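Yeast Cdc13 OB4 (Candida glabrata, PDB 3RMH) forms a dimer through this C-terminal OB-fold domain (OB4) of the telomere protein Cdc13, which as a whole probably binds DNA. Local coordinates at residues N80-E85 with M89-P94; E98-R103 with R128-F133. The protein carries 2 engineered substitutions. All blocks are in the same frame, centred on the assembly; numbering follows the deposited sequence.

How the contacts relate
Contacts 1 and 2 are neighbours in the OB4 domain, their centres about 13 Å apart, and follow one another along the chain: contact 1 closes before strand 99-108, which opens contact 2, is reached. Helix 124-134 is what joins them. Arg128, from the helix turn that also carries Gln130, bridges to contact 1 by a salt bridge of 3.2 Å between its NH1 and Glu85 OE1, while its NH2 lies 3.6 Å from Ile91 CG2. One turn on, Arg131 NE packs 3.5 Å from Pro94 CB. Contact 1 is largely apolar and mostly buried; contact 2 is polar. Neither is touched by the other subunit of the dimer.

Contact 1: residues N80-E85 with M89-P94; sequences NFLGDE and MDIFTP
Glu85 and Ile91 have the nearest CA atoms, 8.7 Å apart, so the end of helix 75-82 and the irregular turns of 89-94 meet through side chains alone. Phe81 and Phe92 reach in from opposite directions and touch rim to rim, Phe81 CZ 3.7 Å from Phe92 CE1. Their planes differ by just 11°, yet with centroids 5.9 Å apart neither ring lies over the other's face, so this is no stack. CG of Phe81 stands anti to the backbone N (chi1 172°), which carries the ring off the helix toward Phe92. This helix lies between the third and fourth strands of the OB barrel, where the fold usually has one capping its end; here both rings also pack on Ile47 of strand 46-52, and Phe81 touches Ile124 and Leu127 of helix 124-134. Beside the rings, Ile91 sends CD1 to the edge of Phe81, near the ring plane, and to Leu82 CD2 at 3.8 Å, crossing the leucine side chain at about a right angle. Its CG1 sits 3.5 Å above the plane of Phe92, toward the rim. Past Gly83, where positive phi ends the helix, Glu85 lays its bent chain along the other branch of Ile91: CG is 4.0 Å and OE2 3.9 Å from Ile91 CG2, and its carboxylate also pairs with Arg128 of helix 124-134.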
loop_
_atom_site.group_PDB
_atom_site.type_symbol
_atom_site.label_atom_id
_atom_site.label_comp_id
_atom_site.label_asym_id
_atom_site.label_seq_id
_atom_site.Cartn_x
_atom_site.Cartn_y
_atom_site.Cartn_z
ATOM N N ASN B 80 16.048 -15.831 0.378
ATOM C CA ASN B 80 16.627 -15.701 1.713
ATOM C C ASN B 80 15.533 -15.809 2.769
ATOM O O ASN B 80 15.720 -16.435 3.817
ATOM C CB ASN B 80 17.385 -14.378 1.868
ATOM C CG ASN B 80 18.601 -14.287 0.956
ATOM O OD1 ASN B 80 19.131 -15.300 0.510
ATOM N ND2 ASN B 80 19.046 -13.062 0.680
ATOM N N PHE B 81 14.386 -15.200 2.499
ATOM C CA PHE B 81 13.261 -15.292 3.425
ATOM C C PHE B 81 12.761 -16.730 3.596
ATOM O O PHE B 81 12.465 -17.160 4.710
ATOM C CB PHE B 81 12.103 -14.386 2.994
ATOM C CG PHE B 81 10.844 -14.587 3.816
ATOM C CD1 PHE B 81 9.842 -15.446 3.389
ATOM C CD2 PHE B 81 10.677 -13.927 5.022
ATOM C CE1 PHE B 81 8.694 -15.638 4.149
ATOM C CE2 PHE B 81 9.528 -14.107 5.782
ATOM C CZ PHE B 81 8.532 -14.961 5.345
ATOM N N LEU B 82 12.672 -17.476 2.500
ATOM C CA LEU B 82 12.109 -18.829 2.551
ATOM C C LEU B 82 13.079 -19.886 3.069
ATOM O O LEU B 82 12.682 -20.807 3.786
ATOM C CB LEU B 82 11.625 -19.260 1.165
ATOM C CG LEU B 82 10.551 -18.426 0.467
ATOM C CD1 LEU B 82 10.520 -18.765 -1.020
ATOM C CD2 LEU B 82 9.172 -18.615 1.110
ATOM N N GLY B 83 14.345 -19.780 2.687
ATOM C CA GLY B 83 15.268 -20.871 2.943
ATOM C C GLY B 83 14.805 -22.112 2.193
ATOM O O GLY B 83 14.534 -22.045 0.992
ATOM N N ASP B 84 14.694 -23.236 2.900
ATOM C CA ASP B 84 14.308 -24.512 2.293
ATOM C C ASP B 84 12.798 -24.727 2.312
ATOM O O ASP B 84 12.326 -25.838 2.550
ATOM C CB ASP B 84 14.974 -25.682 3.025
ATOM C CG ASP B 84 16.442 -25.831 2.681
ATOM O OD1 ASP B 84 16.795 -25.695 1.490
ATOM O OD2 ASP B 84 17.243 -26.093 3.603
ATOM N N GLU B 85 12.044 -23.666 2.064
ATOM C CA GLU B 85 10.591 -23.740 2.142
ATOM C C GLU B 85 9.963 -23.258 0.840
ATOM O O GLU B 85 10.424 -22.288 0.248
ATOM C CB GLU B 85 10.091 -22.894 3.316
ATOM C CG GLU B 85 8.629 -23.090 3.662
ATOM C CD GLU B 85 8.381 -24.364 4.447
ATOM O OE1 GLU B 85 9.306 -24.836 5.143
ATOM O OE2 GLU B 85 7.256 -24.891 4.367
ATOM N N MET B 89 0.822 -19.490 0.194
ATOM C CA MET B 89 0.132 -18.655 1.171
ATOM C C MET B 89 0.030 -19.361 2.520
ATOM O O MET B 89 -0.017 -18.721 3.570
ATOM C CB MET B 89 -1.262 -18.274 0.678
ATOM C CG MET B 89 -1.907 -17.155 1.483
ATOM S SD MET B 89 -0.985 -15.600 1.362
ATOM C CE MET B 89 -1.142 -15.262 -0.383
ATOM N N ASP B 90 0.005 -20.686 2.487
ATOM C CA ASP B 90 -0.206 -21.461 3.702
ATOM C C ASP B 90 0.862 -21.202 4.762
ATOM O O ASP B 90 0.586 -21.300 5.957
ATOM C CB ASP B 90 -0.291 -22.955 3.383
ATOM C CG ASP B 90 -1.378 -23.271 2.368
ATOM O OD1 ASP B 90 -2.393 -22.538 2.326
ATOM O OD2 ASP B 90 -1.216 -24.248 1.606
ATOM N N ILE B 91 2.082 -20.875 4.346
ATOM C CA ILE B 91 3.131 -20.662 5.343
ATOM C C ILE B 91 2.855 -19.431 6.196
ATOM O O ILE B 91 3.373 -19.314 7.302
ATOM C CB ILE B 91 4.549 -20.570 4.737
ATOM C CG1 ILE B 91 4.730 -19.265 3.956
ATOM C CG2 ILE B 91 4.875 -21.822 3.917
ATOM C CD1 ILE B 91 6.137 -19.074 3.418
ATOM N N PHE B 92 2.035 -18.511 5.691
ATOM C CA PHE B 92 1.722 -17.304 6.452
ATOM C C PHE B 92 0.552 -17.450 7.438
ATOM O O PHE B 92 0.412 -16.664 8.377
ATOM C CB PHE B 92 1.509 -16.124 5.505
ATOM C CG PHE B 92 2.725 -15.817 4.672
ATOM C CD1 PHE B 92 3.791 -15.113 5.211
ATOM C CD2 PHE B 92 2.816 -16.266 3.368
ATOM C CE1 PHE B 92 4.912 -14.842 4.458
ATOM C CE2 PHE B 92 3.943 -15.996 2.608
ATOM C CZ PHE B 92 4.986 -15.283 3.155
ATOM N N THR B 93 -0.274 -18.465 7.239
ATOM C CA THR B 93 -1.479 -18.633 8.066
ATOM C C THR B 93 -1.271 -18.543 9.584
ATOM O O THR B 93 -2.043 -17.871 10.272
ATOM C CB THR B 93 -2.203 -19.937 7.713
ATOM O OG1 THR B 93 -2.630 -19.864 6.348
ATOM C CG2 THR B 93 -3.407 -20.148 8.628
ATOM N N PRO B 94 -0.234 -19.221 10.117
ATOM C CA PRO B 94 -0.032 -19.160 11.570
ATOM C C PRO B 94 0.373 -17.779 12.078
ATOM O O PRO B 94 0.314 -17.532 13.278
ATOM C CB PRO B 94 1.103 -20.171 11.815
ATOM C CG PRO B 94 1.086 -21.068 10.610
ATOM C CD PRO B 94 0.712 -20.151 9.475
#

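Contact 2: residues E98-R103 with R128-F133; sequences ETSRLR and RLQRMF
The carboxamide of Gln130 meets the backbone of Arg101 edge-on, and its two heteroatoms pair with the backbone N and O of Arg101. Gln130 OE1 receives Arg101 N at 2.6 Å, a short and almost straight bond that uses an in-plane lone pair of the amide oxygen. In return Gln130 NE2 donates to Arg101 O at 2.9 Å; that oxygen lies 4° out of the glutamine amide plane and takes the bond on an in-plane lone pair of its own. Beside this pair of bonds, OE1 lies 3.5 Å from Ser100 CA and 3.6 Å from Arg101 CB. The glutamine chain runs extended beyond CG, long enough to span from helix 124-134 to strand 99-108. That strand pairs with 28-42 in the OB barrel through Ser100 and Leu102, which bond to Val34 and Leu32, while on the edge that Arg101 shares, Arg103 pairs with Ile120. Gln130 thus appears to take the place that an adjacent strand would fill at Arg101. NE2 also donates to Glu126 OE1 one helical turn back. All this probably fixes the amide in one orientation: a flip would set its oxygen against the Arg101 carbonyl and its NH2 against the Arg101 N-H.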
loop_
_atom_site.group_PDB
_atom_site.type_symbol
_atom_site.label_atom_id
_atom_site.label_comp_id
_atom_site.label_asym_id
_atom_site.label_seq_id
_atom_site.Cartn_x
_atom_site.Cartn_y
_atom_site.Cartn_z
ATOM N N GLU B 98 -1.558 -12.086 14.844
ATOM C CA GLU B 98 -0.703 -12.278 16.006
ATOM C C GLU B 98 0.483 -11.333 15.881
ATOM O O GLU B 98 0.807 -10.902 14.776
ATOM C CB GLU B 98 -0.189 -13.717 16.063
ATOM C CG GLU B 98 -1.293 -14.791 16.063
ATOM C CD GLU B 98 -2.112 -14.824 17.348
ATOM O OE1 GLU B 98 -1.720 -14.176 18.340
ATOM O OE2 GLU B 98 -3.157 -15.505 17.362
ATOM N N THR B 99 1.150 -11.036 16.992
ATOM C CA THR B 99 2.328 -10.153 16.944
ATOM C C THR B 99 3.600 -10.882 16.541
ATOM O O THR B 99 3.841 -12.001 16.979
ATOM C CB THR B 99 2.615 -9.480 18.303
ATOM O OG1 THR B 99 2.872 -10.484 19.292
ATOM C CG2 THR B 99 1.444 -8.630 18.747
ATOM N N SER B 100 4.425 -10.219 15.728
ATOM C CA SER B 100 5.761 -10.685 15.403
ATOM C C SER B 100 6.688 -9.496 15.591
ATOM O O SER B 100 6.262 -8.348 15.488
ATOM C CB SER B 100 5.844 -11.163 13.941
ATOM O OG SER B 100 5.110 -12.360 13.743
ATOM N N ARG B 101 7.952 -9.761 15.878
ATOM C CA ARG B 101 8.924 -8.683 15.966
ATOM C C ARG B 101 9.652 -8.595 14.645
ATOM O O ARG B 101 10.185 -9.595 14.157
ATOM C CB ARG B 101 9.916 -8.949 17.095
ATOM C CG ARG B 101 11.003 -7.875 17.239
ATOM C CD ARG B 101 11.799 -8.094 18.523
ATOM N NE ARG B 101 12.985 -7.244 18.614
ATOM C CZ ARG B 101 14.119 -7.460 17.951
ATOM N NH1 ARG B 101 14.226 -8.495 17.128
ATOM N NH2 ARG B 101 15.148 -6.637 18.107
ATOM N N LEU B 102 9.656 -7.396 14.059
ATOM C CA LEU B 102 10.322 -7.153 12.792
ATOM C C LEU B 102 11.287 -5.995 12.989
ATOM O O LEU B 102 11.077 -5.139 13.851
ATOM C CB LEU B 102 9.311 -6.737 11.729
ATOM C CG LEU B 102 8.211 -7.734 11.390
ATOM C CD1 LEU B 102 7.193 -7.071 10.483
ATOM C CD2 LEU B 102 8.825 -8.946 10.732
ATOM N N ARG B 103 12.333 -5.971 12.183
ATOM C CA ARG B 103 13.245 -4.849 12.181
ATOM C C ARG B 103 13.207 -4.323 10.762
ATOM O O ARG B 103 13.542 -5.053 9.829
ATOM C CB ARG B 103 14.656 -5.301 12.548
ATOM C CG ARG B 103 14.790 -5.719 14.007
ATOM C CD ARG B 103 16.249 -6.008 14.390
ATOM N NE ARG B 103 16.774 -7.198 13.722
ATOM C CZ ARG B 103 17.863 -7.213 12.957
ATOM N NH1 ARG B 103 18.557 -6.099 12.758
ATOM N NH2 ARG B 103 18.261 -8.344 12.393
ATOM N N ARG B 128 8.510 -18.343 12.616
ATOM C CA ARG B 128 7.916 -19.546 13.205
ATOM C C ARG B 128 8.444 -19.768 14.619
ATOM O O ARG B 128 7.703 -20.198 15.503
ATOM C CB ARG B 128 8.223 -20.777 12.348
ATOM C CG ARG B 128 7.325 -20.944 11.140
ATOM C CD ARG B 128 7.827 -22.053 10.234
ATOM N NE ARG B 128 6.973 -22.221 9.066
ATOM C CZ ARG B 128 7.329 -22.880 7.970
ATOM N NH1 ARG B 128 8.529 -23.443 7.899
ATOM N NH2 ARG B 128 6.488 -22.972 6.949
ATOM N N LEU B 129 9.728 -19.478 14.814
ATOM C CA LEU B 129 10.347 -19.611 16.128
ATOM C C LEU B 129 9.749 -18.601 17.094
ATOM O O LEU B 129 9.461 -18.938 18.237
ATOM C CB LEU B 129 11.868 -19.449 16.040
ATOM C CG LEU B 129 12.684 -19.787 17.289
ATOM C CD1 LEU B 129 12.346 -21.197 17.780
ATOM C CD2 LEU B 129 14.171 -19.650 17.006
ATOM N N GLN B 130 9.536 -17.364 16.629
ATOM C CA GLN B 130 8.891 -16.363 17.479
ATOM C C GLN B 130 7.533 -16.847 17.957
ATOM O O GLN B 130 7.181 -16.680 19.122
ATOM C CB GLN B 130 8.728 -15.023 16.760
ATOM C CG GLN B 130 10.006 -14.238 16.549
ATOM C CD GLN B 130 9.707 -12.848 16.020
ATOM O OE1 GLN B 130 8.724 -12.232 16.407
ATOM N NE2 GLN B 130 10.544 -12.357 15.129
ATOM N N ARG B 131 6.767 -17.452 17.057
ATOM C CA ARG B 131 5.444 -17.987 17.431
ATOM C C ARG B 131 5.534 -19.050 18.514
ATOM O O ARG B 131 4.691 -19.111 19.424
ATOM C CB ARG B 131 4.746 -18.558 16.199
ATOM C CG ARG B 131 3.470 -19.346 16.456
ATOM C CD ARG B 131 2.786 -19.612 15.117
ATOM N NE ARG B 131 1.606 -20.480 15.240
ATOM C CZ ARG B 131 1.641 -21.807 15.254
ATOM N NH1 ARG B 131 2.802 -22.459 15.186
ATOM N NH2 ARG B 131 0.505 -22.488 15.370
ATOM N N MET B 132 6.535 -19.910 18.411
ATOM C CA MET B 132 6.731 -20.960 19.419
ATOM C C MET B 132 7.009 -20.381 20.798
ATOM O O MET B 132 6.453 -20.843 21.796
ATOM C CB MET B 132 7.869 -21.888 19.003
ATOM C CG MET B 132 7.564 -22.675 17.759
ATOM S SD MET B 132 6.016 -23.584 17.998
ATOM C CE MET B 132 6.468 -24.687 19.353
ATOM N N PHE B 133 7.864 -19.364 20.852
ATOM C CA PHE B 133 8.144 -18.707 22.116
ATOM C C PHE B 133 6.869 -18.115 22.692
ATOM O O PHE B 133 6.585 -18.268 23.877
ATOM C CB PHE B 133 9.190 -17.602 21.969
ATOM C CG PHE B 133 9.469 -16.880 23.261
ATOM C CD1 PHE B 133 10.292 -17.447 24.223
ATOM C CD2 PHE B 133 8.888 -15.650 23.524
ATOM C CE1 PHE B 133 10.540 -16.794 25.416
ATOM C CE2 PHE B 133 9.133 -14.991 24.714
ATOM C CZ PHE B 133 9.963 -15.567 25.664
#